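Local coordinates for DUF6836 domain-containing protein (PDB 4PW1) that is of unknown function but adopts an unusual fold in which a nine-stranded antiparallel beta sheet is surrounded by alpha-helices, at residues 130-135 and 236-241; 116-119 and 123-126; 44-49 and 71-76. All coordinates share one frame; numbering follows the deposited sequence. Where two conformers were deposited one is given.

Interaction 1: 130-135 and 236-241; sequences GKLQED and LIYSPI
L132, on the helix 122-141, lays its two methyl groups on the aromatic ring of Y238 from the strand 233-239. CD1 of L132 stands 3.9 Å from the centroid of the Y238 ring and 20° off its normal, a CH-pi contact over the face. It is shifted toward the rim, on one side of the ring, where L132 CD1 is 3.7 Å from both Y238 CD1 and CE1. The other branch reaches the root of the ring: L132 CD2 is 3.9 Å from Y238 CG. The leucine thus lies along the ring with both branches, and the two side chains run past each other in opposite directions. With CG placed opposite the backbone N (chi1 -173°), Y238 sends its ring off the sheet to the helix. This is helix-on-sheet packing, one of the places where a helix covers the nine-stranded antiparallel sheet. L132 also touches I222 and F245 on the strands flanking 233-239, and Y238 meets the ring of F245 edge-to-face. At the far end of the tyrosine the fit is looser, with K131 CG 4.3 Å from Y238 OH. That hydroxyl is buried with no hydrogen-bonding partner in the model. K131 was modelled in two conformers; in the one given, K131 NZ pairs with D135 OD1 at 3.0 Å, a salt bridge that is doubtful for the other copy. D135 OD2 accepts from the backbone N of A173, at the start of helix 173-190.

Interaction 2: 116-119 and 123-126; sequences DERE and DEMD
R118 and E124 meet through their charged ends, the arginine reaching out of the loop that precedes the helix 122-141 and the glutamate standing on its first turn. From CB, the R118 side chain first places CG between the backbone N and the carbonyl carbon (chi1 63°), then runs straight from CG to NE. The atoms from CB to NE serve as the arm and make no close approach to 123-126; the touching begins at the guanidinium. A quarter turn about the CD-NE bond (chi4 91°) brings the edge formed by NH1 and NH2 to the carboxylate, with E124 CD in the guanidinium plane. R118 CZ then lies 3.4 Å from E124 OE2. The grip is end-on and uses two nitrogens: NH1 of R118 gives its better bond to E124 OE1 at 2.9 Å, meeting the syn lone pair, while NH2 of R118 reaches E124 OE2 at 3.0 Å. R118 NH1 adds a weak bond to E124 OE2 at 3.1 Å. The pair is not a flat one, because the two planes are 50° apart; NH2 approaches OE2 from above the carboxylate plane, and OE1 is tilted from the guanidinium plane. The glutamate comes to the arginine extended beyond CG and at about a right angle to it. E124 OE1, from the helix, accepts from R118 NH1 and T121 N, both in the preceding loop. The R118 carbonyl O accepts from N220 ND2. In the fold, the salt bridge lies on the surface across the loop between strand 106-114 and helix 122-141; next to it E117 packs on H221 and M125 on I222, both in strand 221-227.

Interaction 3: 44-49 and 71-76; sequences EEIVSF and IKFRYS
V47 in the first turn of the helix 44-58 and I71 on the chain running into strand 74-76 bring their CA atoms to 6.3 Å, the nearest pair of CA atoms across the two segments. The side chains form two apolar pairs. V47 meets I71 with both branches: CG1, anti to the backbone N (chi1 176°), lies 4.1 Å from I71 CB, while V47 CG2 sits 4.1 Å from I71 CG2. The isoleucine also touches a backbone oxygen of the helix, its long branch bringing I71 CD1 to 3.9 Å from V47 O. The second pair is of another kind. I46 lowers its CG2 methyl onto the F73 ring, 3.8 Å from the centroid and 17° off the normal, a CH-pi contact over the face. The methyl is displaced toward the rim on the side of F73 CE1, which I46 CG2 approaches to 3.6 Å. The I46 and F73 side chains cross obliquely, and the methyl alone of I46 touches the ring. All four residues are buried, and other apolar groups carry the packing on: I71 and F73 both rest on A50, one helical turn further along, and F73 also touches L83 of strand 80-89. A bound glycerol, probably from the crystallisation liquor, lies about 4 Å from the I46 side chain. The first turn of helix 44-58 thus packs by I46 and V47 on the chain leading into strand 74-76, next to the outermost strand 39-40 of the antiparallel sheet.

Interactions 1 and 3 are buried and apolar, each setting an aliphatic methyl over an aromatic face where a helix meets the sheet or the chain entering it, but they lie on opposite sides of the chain's centre, about 30 Å apart between centres, and use different helices and strands of the same nine-stranded sheet. Interaction 2 is at the surface and is ionic, made by a bidentate salt bridge. It shares helix 122-141 with interaction 1, one holding the helix start to the loop before it and the other seating a later turn on the sheet. These two touch directly: I241 packs on R118 O and P240 on M125. Interaction 3 has no touch with either.

Interaction 1: 130-135 and 236-241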
loop_
_atom_site.group_PDB
_atom_site.type_symbol
_atom_site.label_atom_id
_atom_site.label_comp_id
_atom_site.label_asym_id
_atom_site.label_seq_id
_atom_site.Cartn_x
_atom_site.Cartn_y
_atom_site.Cartn_z
ATOM N N GLY B 130 7.681 8.888 19.233
ATOM C CA GLY B 130 8.613 8.900 20.365
ATOM C C GLY B 130 8.228 7.917 21.481
ATOM O O GLY B 130 9.061 7.180 21.980
ATOM N N LYS B 131 6.972 7.903 21.888
ATOM C CA LYS B 131 6.530 6.985 22.939
ATOM C C LYS B 131 6.751 5.527 22.475
ATOM O O LYS B 131 7.256 4.670 23.235
ATOM C CB LYS B 131 5.065 7.282 23.326
ATOM C CG LYS B 131 4.458 6.418 24.447
ATOM C CD LYS B 131 5.181 6.541 25.802
ATOM C CE LYS B 131 4.387 5.897 26.946
ATOM N NZ LYS B 131 3.782 4.572 26.564
ATOM N N LEU B 132 6.393 5.254 21.232
ATOM C CA LEU B 132 6.521 3.924 20.664
ATOM C C LEU B 132 7.953 3.454 20.676
ATOM O O LEU B 132 8.249 2.323 21.097
ATOM C CB LEU B 132 5.957 3.953 19.250
ATOM C CG LEU B 132 5.284 2.739 18.669
ATOM C CD1 LEU B 132 4.379 2.024 19.652
ATOM C CD2 LEU B 132 4.538 3.200 17.431
ATOM N N GLN B 133 8.867 4.334 20.287
ATOM C CA GLN B 133 10.292 4.017 20.334
ATOM C C GLN B 133 10.766 3.684 21.747
ATOM O O GLN B 133 11.523 2.744 21.941
ATOM C CB GLN B 133 11.107 5.187 19.761
ATOM C CG GLN B 133 12.618 4.989 19.643
ATOM C CD GLN B 133 13.008 3.921 18.608
ATOM O OE1 GLN B 133 12.305 3.694 17.617
ATOM N NE2 GLN B 133 14.132 3.256 18.844
ATOM N N GLU B 134 10.324 4.486 22.708
ATOM C CA GLU B 134 10.664 4.301 24.110
ATOM C C GLU B 134 10.094 2.970 24.615
ATOM O O GLU B 134 10.775 2.220 25.282
ATOM C CB GLU B 134 10.148 5.492 24.967
ATOM C CG GLU B 134 10.961 6.783 24.834
ATOM C CD GLU B 134 10.228 8.049 25.314
ATOM O OE1 GLU B 134 9.075 7.975 25.803
ATOM O OE2 GLU B 134 10.816 9.143 25.197
ATOM N N ASP B 135 8.836 2.688 24.284
ATOM C CA ASP B 135 8.193 1.441 24.726
ATOM C C ASP B 135 8.967 0.240 24.140
ATOM O O ASP B 135 9.157 -0.788 24.822
ATOM C CB ASP B 135 6.731 1.362 24.258
ATOM C CG ASP B 135 5.772 2.221 25.087
ATOM O OD1 ASP B 135 6.188 2.904 26.010
ATOM O OD2 ASP B 135 4.569 2.205 24.788
ATOM N N LEU B 236 2.152 -3.830 13.212
ATOM C CA LEU B 236 1.331 -3.487 14.357
ATOM C C LEU B 236 0.727 -2.116 14.100
ATOM O O LEU B 236 1.431 -1.204 13.751
ATOM C CB LEU B 236 2.177 -3.469 15.622
ATOM C CG LEU B 236 2.665 -4.832 16.073
ATOM C CD1 LEU B 236 3.650 -4.693 17.233
ATOM C CD2 LEU B 236 1.479 -5.681 16.509
ATOM N N ILE B 237 -0.586 -1.991 14.274
ATOM C CA ILE B 237 -1.313 -0.777 13.970
ATOM C C ILE B 237 -1.557 0.005 15.238
ATOM O O ILE B 237 -2.341 -0.428 16.109
ATOM C CB ILE B 237 -2.686 -1.103 13.324
ATOM C CG1 ILE B 237 -2.476 -1.965 12.086
ATOM C CG2 ILE B 237 -3.463 0.165 13.010
ATOM C CD1 ILE B 237 -3.773 -2.510 11.540
ATOM N N TYR B 238 -0.848 1.121 15.361
ATOM C CA TYR B 238 -0.867 1.938 16.563
ATOM C C TYR B 238 -1.745 3.159 16.385
ATOM O O TYR B 238 -1.600 3.887 15.387
ATOM C CB TYR B 238 0.546 2.361 16.915
ATOM C CG TYR B 238 0.701 3.086 18.235
ATOM C CD1 TYR B 238 0.717 2.378 19.443
ATOM C CD2 TYR B 238 0.919 4.461 18.283
ATOM C CE1 TYR B 238 0.922 3.018 20.641
ATOM C CE2 TYR B 238 1.120 5.110 19.495
ATOM C CZ TYR B 238 1.111 4.379 20.668
ATOM O OH TYR B 238 1.330 4.995 21.874
ATOM N N SER B 239 -2.636 3.374 17.351
ATOM C CA SER B 239 -3.413 4.594 17.434
ATOM C C SER B 239 -2.698 5.638 18.327
ATOM O O SER B 239 -2.485 5.397 19.523
ATOM C CB SER B 239 -4.778 4.322 18.014
ATOM O OG SER B 239 -5.373 5.537 18.390
ATOM N N PRO B 240 -2.308 6.788 17.750
ATOM C CA PRO B 240 -1.716 7.849 18.554
ATOM C C PRO B 240 -2.757 8.492 19.487
ATOM O O PRO B 240 -2.401 8.993 20.513
ATOM C CB PRO B 240 -1.202 8.856 17.502
ATOM C CG PRO B 240 -2.116 8.645 16.341
ATOM C CD PRO B 240 -2.344 7.151 16.330
ATOM N N ILE B 241 -4.040 8.407 19.164
ATOM C CA ILE B 241 -5.064 8.942 20.039
ATOM C C ILE B 241 -5.225 8.031 21.283
ATOM O O ILE B 241 -5.181 8.521 22.416
ATOM C CB ILE B 241 -6.400 9.062 19.296
ATOM C CG1 ILE B 241 -6.233 9.910 18.010
ATOM C CG2 ILE B 241 -7.453 9.636 20.214
ATOM C CD1 ILE B 241 -5.594 11.264 18.237
#

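Interaction 2: 116-119 and 123-126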
loop_
_atom_site.group_PDB
_atom_site.type_symbol
_atom_site.label_atom_id
_atom_site.label_comp_id
_atom_site.label_asym_id
_atom_site.label_seq_id
_atom_site.Cartn_x
_atom_site.Cartn_y
_atom_site.Cartn_z
ATOM N N ASP B 116 -15.013 7.489 14.866
ATOM C CA ASP B 116 -15.234 8.888 15.188
ATOM C C ASP B 116 -14.037 9.490 15.917
ATOM O O ASP B 116 -14.161 10.541 16.501
ATOM C CB ASP B 116 -16.509 9.052 16.006
ATOM C CG ASP B 116 -17.710 8.448 15.313
ATOM O OD1 ASP B 116 -18.010 8.869 14.168
ATOM O OD2 ASP B 116 -18.361 7.541 15.894
ATOM N N GLU B 117 -12.861 8.871 15.857
ATOM C CA GLU B 117 -11.747 9.422 16.606
ATOM C C GLU B 117 -11.222 10.700 15.932
ATOM O O GLU B 117 -11.325 10.891 14.715
ATOM C CB GLU B 117 -10.639 8.395 16.825
ATOM C CG GLU B 117 -9.857 8.057 15.609
ATOM C CD GLU B 117 -8.672 7.129 15.891
ATOM O OE1 GLU B 117 -8.468 6.634 17.039
ATOM O OE2 GLU B 117 -7.941 6.892 14.914
ATOM N N ARG B 118 -10.692 11.608 16.711
ATOM C CA ARG B 118 -10.167 12.820 16.071
ATOM C C ARG B 118 -8.846 12.550 15.345
ATOM O O ARG B 118 -8.103 11.603 15.643
ATOM C CB ARG B 118 -9.988 13.963 17.060
ATOM C CG ARG B 118 -9.000 13.676 18.127
ATOM C CD ARG B 118 -8.889 14.861 19.059
ATOM N NE ARG B 118 -7.883 14.518 20.036
ATOM C CZ ARG B 118 -6.602 14.780 19.920
ATOM N NH1 ARG B 118 -6.127 15.449 18.852
ATOM N NH2 ARG B 118 -5.790 14.358 20.875
ATOM N N GLU B 119 -8.563 13.427 14.406
ATOM C CA GLU B 119 -7.348 13.357 13.646
ATOM C C GLU B 119 -6.192 13.868 14.484
ATOM O O GLU B 119 -6.238 14.969 15.029
ATOM C CB GLU B 119 -7.520 14.200 12.387
ATOM C CG GLU B 119 -6.357 14.138 11.423
ATOM C CD GLU B 119 -6.630 14.950 10.170
ATOM O OE1 GLU B 119 -7.659 14.686 9.513
ATOM O OE2 GLU B 119 -5.825 15.857 9.856
ATOM N N ASP B 123 2.326 17.118 15.434
ATOM C CA ASP B 123 3.040 17.027 16.712
ATOM C C ASP B 123 2.658 15.811 17.550
ATOM O O ASP B 123 3.520 15.189 18.159
ATOM C CB ASP B 123 2.828 18.291 17.541
ATOM C CG ASP B 123 3.700 19.459 17.067
ATOM O OD1 ASP B 123 4.647 19.240 16.279
ATOM O OD2 ASP B 123 3.443 20.605 17.488
ATOM N N GLU B 124 1.370 15.477 17.567
ATOM C CA GLU B 124 0.893 14.301 18.291
ATOM C C GLU B 124 1.438 13.042 17.661
ATOM O O GLU B 124 1.770 12.110 18.364
ATOM C CB GLU B 124 -0.641 14.262 18.308
ATOM C CG GLU B 124 -1.223 15.335 19.225
ATOM C CD GLU B 124 -2.733 15.473 19.129
ATOM O OE1 GLU B 124 -3.325 15.167 18.085
ATOM O OE2 GLU B 124 -3.344 15.884 20.124
HETATM N N MSE B 125 1.520 13.018 16.325
HETATM C CA MSE B 125 2.071 11.869 15.613
HETATM C C MSE B 125 3.511 11.697 15.998
HETATM O O MSE B 125 3.944 10.584 16.278
HETATM C CB MSE B 125 1.909 11.964 14.101
HETATM C CG MSE B 125 0.479 11.628 13.737
HETATM SE SE MSE B 125 0.329 9.695 13.499
HETATM C CE MSE B 125 -1.335 9.919 12.492
ATOM N N ASP B 126 4.264 12.790 16.009
ATOM C CA ASP B 126 5.674 12.715 16.357
ATOM C C ASP B 126 5.864 12.249 17.810
ATOM O O ASP B 126 6.720 11.414 18.060
ATOM C CB ASP B 126 6.403 14.042 16.105
ATOM C CG ASP B 126 6.634 14.312 14.619
ATOM O OD1 ASP B 126 6.502 13.383 13.769
ATOM O OD2 ASP B 126 6.951 15.477 14.290
#

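Interaction 3: 44-49 and 71-76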
loop_
_atom_site.group_PDB
_atom_site.type_symbol
_atom_site.label_atom_id
_atom_site.label_comp_id
_atom_site.label_asym_id
_atom_site.label_seq_id
_atom_site.Cartn_x
_atom_site.Cartn_y
_atom_site.Cartn_z
ATOM N N GLU B 44 -18.969 -22.119 13.608
ATOM C CA GLU B 44 -19.153 -21.662 14.988
ATOM C C GLU B 44 -17.879 -21.414 15.773
ATOM O O GLU B 44 -17.807 -20.458 16.553
ATOM C CB GLU B 44 -20.077 -22.606 15.784
ATOM C CG GLU B 44 -20.680 -21.924 16.997
ATOM C CD GLU B 44 -19.739 -21.970 18.206
ATOM O OE1 GLU B 44 -18.901 -22.873 18.219
ATOM O OE2 GLU B 44 -19.784 -21.098 19.097
ATOM N N GLU B 45 -16.875 -22.248 15.568
ATOM C CA GLU B 45 -15.591 -22.070 16.259
ATOM C C GLU B 45 -14.896 -20.783 15.832
ATOM O O GLU B 45 -14.165 -20.157 16.626
ATOM C CB GLU B 45 -14.652 -23.238 15.970
ATOM C CG GLU B 45 -15.158 -24.547 16.562
ATOM C CD GLU B 45 -14.031 -25.455 17.012
ATOM O OE1 GLU B 45 -13.640 -25.431 18.224
ATOM O OE2 GLU B 45 -13.527 -26.168 16.132
ATOM N N ILE B 46 -15.102 -20.396 14.581
ATOM C CA ILE B 46 -14.505 -19.158 14.116
ATOM C C ILE B 46 -15.260 -17.981 14.707
ATOM O O ILE B 46 -14.644 -17.018 15.193
ATOM C CB ILE B 46 -14.398 -19.125 12.585
ATOM C CG1 ILE B 46 -13.291 -20.128 12.215
ATOM C CG2 ILE B 46 -14.032 -17.730 12.136
ATOM C CD1 ILE B 46 -13.108 -20.392 10.757
ATOM N N VAL B 47 -16.581 -18.093 14.745
ATOM C CA VAL B 47 -17.391 -17.053 15.342
ATOM C C VAL B 47 -17.061 -16.837 16.824
ATOM O O VAL B 47 -16.865 -15.724 17.251
ATOM C CB VAL B 47 -18.874 -17.289 15.098
ATOM C CG1 VAL B 47 -19.714 -16.238 15.833
ATOM C CG2 VAL B 47 -19.164 -17.242 13.599
ATOM N N SER B 48 -16.953 -17.923 17.592
ATOM C CA SER B 48 -16.616 -17.831 18.982
ATOM C C SER B 48 -15.270 -17.164 19.174
ATOM O O SER B 48 -15.120 -16.264 20.006
ATOM C CB SER B 48 -16.597 -19.260 19.575
ATOM O OG SER B 48 -16.136 -19.143 20.869
ATOM N N PHE B 49 -14.271 -17.593 18.401
ATOM C CA PHE B 49 -12.984 -16.987 18.482
ATOM C C PHE B 49 -13.025 -15.469 18.153
ATOM O O PHE B 49 -12.362 -14.648 18.815
ATOM C CB PHE B 49 -12.003 -17.708 17.550
ATOM C CG PHE B 49 -10.649 -17.051 17.501
ATOM C CD1 PHE B 49 -9.704 -17.318 18.458
ATOM C CD2 PHE B 49 -10.338 -16.157 16.489
ATOM C CE1 PHE B 49 -8.462 -16.693 18.436
ATOM C CE2 PHE B 49 -9.097 -15.524 16.463
ATOM C CZ PHE B 49 -8.153 -15.781 17.441
ATOM N N ILE B 71 -21.324 -11.313 13.325
ATOM C CA ILE B 71 -20.068 -11.875 12.834
ATOM C C ILE B 71 -20.310 -12.781 11.612
ATOM O O ILE B 71 -20.527 -13.965 11.750
ATOM C CB ILE B 71 -19.369 -12.654 13.947
ATOM C CG1 ILE B 71 -19.029 -11.671 15.079
ATOM C CG2 ILE B 71 -18.098 -13.313 13.447
ATOM C CD1 ILE B 71 -18.555 -12.357 16.362
ATOM N N LYS B 72 -20.155 -12.216 10.423
ATOM C CA LYS B 72 -20.394 -12.914 9.175
ATOM C C LYS B 72 -19.146 -13.028 8.311
ATOM O O LYS B 72 -18.857 -12.181 7.421
ATOM C CB LYS B 72 -21.530 -12.227 8.434
ATOM C CG LYS B 72 -22.863 -12.340 9.173
ATOM C CD LYS B 72 -24.004 -11.890 8.271
ATOM C CE LYS B 72 -24.152 -10.385 8.309
ATOM N NZ LYS B 72 -24.778 -9.937 9.586
ATOM N N PHE B 73 -18.380 -14.075 8.585
ATOM C CA PHE B 73 -17.197 -14.375 7.794
ATOM C C PHE B 73 -17.543 -14.781 6.382
ATOM O O PHE B 73 -18.610 -15.373 6.123
ATOM C CB PHE B 73 -16.324 -15.439 8.458
ATOM C CG PHE B 73 -15.447 -14.898 9.554
ATOM C CD1 PHE B 73 -15.906 -14.783 10.850
ATOM C CD2 PHE B 73 -14.148 -14.439 9.262
ATOM C CE1 PHE B 73 -15.081 -14.281 11.855
ATOM C CE2 PHE B 73 -13.321 -13.970 10.253
ATOM C CZ PHE B 73 -13.792 -13.882 11.559
ATOM N N ARG B 74 -16.653 -14.395 5.458
ATOM C CA ARG B 74 -16.761 -14.743 4.049
ATOM C C ARG B 74 -15.547 -15.545 3.662
ATOM O O ARG B 74 -14.410 -15.184 4.006
ATOM C CB ARG B 74 -16.903 -13.496 3.182
ATOM C CG ARG B 74 -18.177 -12.729 3.482
ATOM C CD ARG B 74 -18.579 -11.759 2.384
ATOM N NE ARG B 74 -17.645 -10.660 2.306
ATOM C CZ ARG B 74 -17.882 -9.413 2.711
ATOM N NH1 ARG B 74 -19.053 -9.047 3.226
ATOM N NH2 ARG B 74 -16.926 -8.509 2.578
ATOM N N TYR B 75 -15.815 -16.674 3.011
ATOM C CA TYR B 75 -14.832 -17.687 2.716
ATOM C C TYR B 75 -14.300 -17.518 1.321
ATOM O O TYR B 75 -15.054 -17.275 0.351
ATOM C CB TYR B 75 -15.500 -19.078 2.843
ATOM C CG TYR B 75 -14.644 -20.158 2.268
ATOM C CD1 TYR B 75 -13.582 -20.677 2.991
ATOM C CD2 TYR B 75 -14.846 -20.619 0.987
ATOM C CE1 TYR B 75 -12.757 -21.657 2.456
ATOM C CE2 TYR B 75 -14.020 -21.572 0.440
ATOM C CZ TYR B 75 -12.964 -22.085 1.197
ATOM O OH TYR B 75 -12.175 -23.049 0.658
ATOM N N SER B 76 -12.995 -17.680 1.214
ATOM C CA SER B 76 -12.296 -17.659 -0.072
ATOM C C SER B 76 -11.703 -19.003 -0.386
ATOM O O SER B 76 -11.090 -19.613 0.475
ATOM C CB SER B 76 -11.117 -16.671 0.007
ATOM O OG SER B 76 -10.179 -16.883 -1.034
#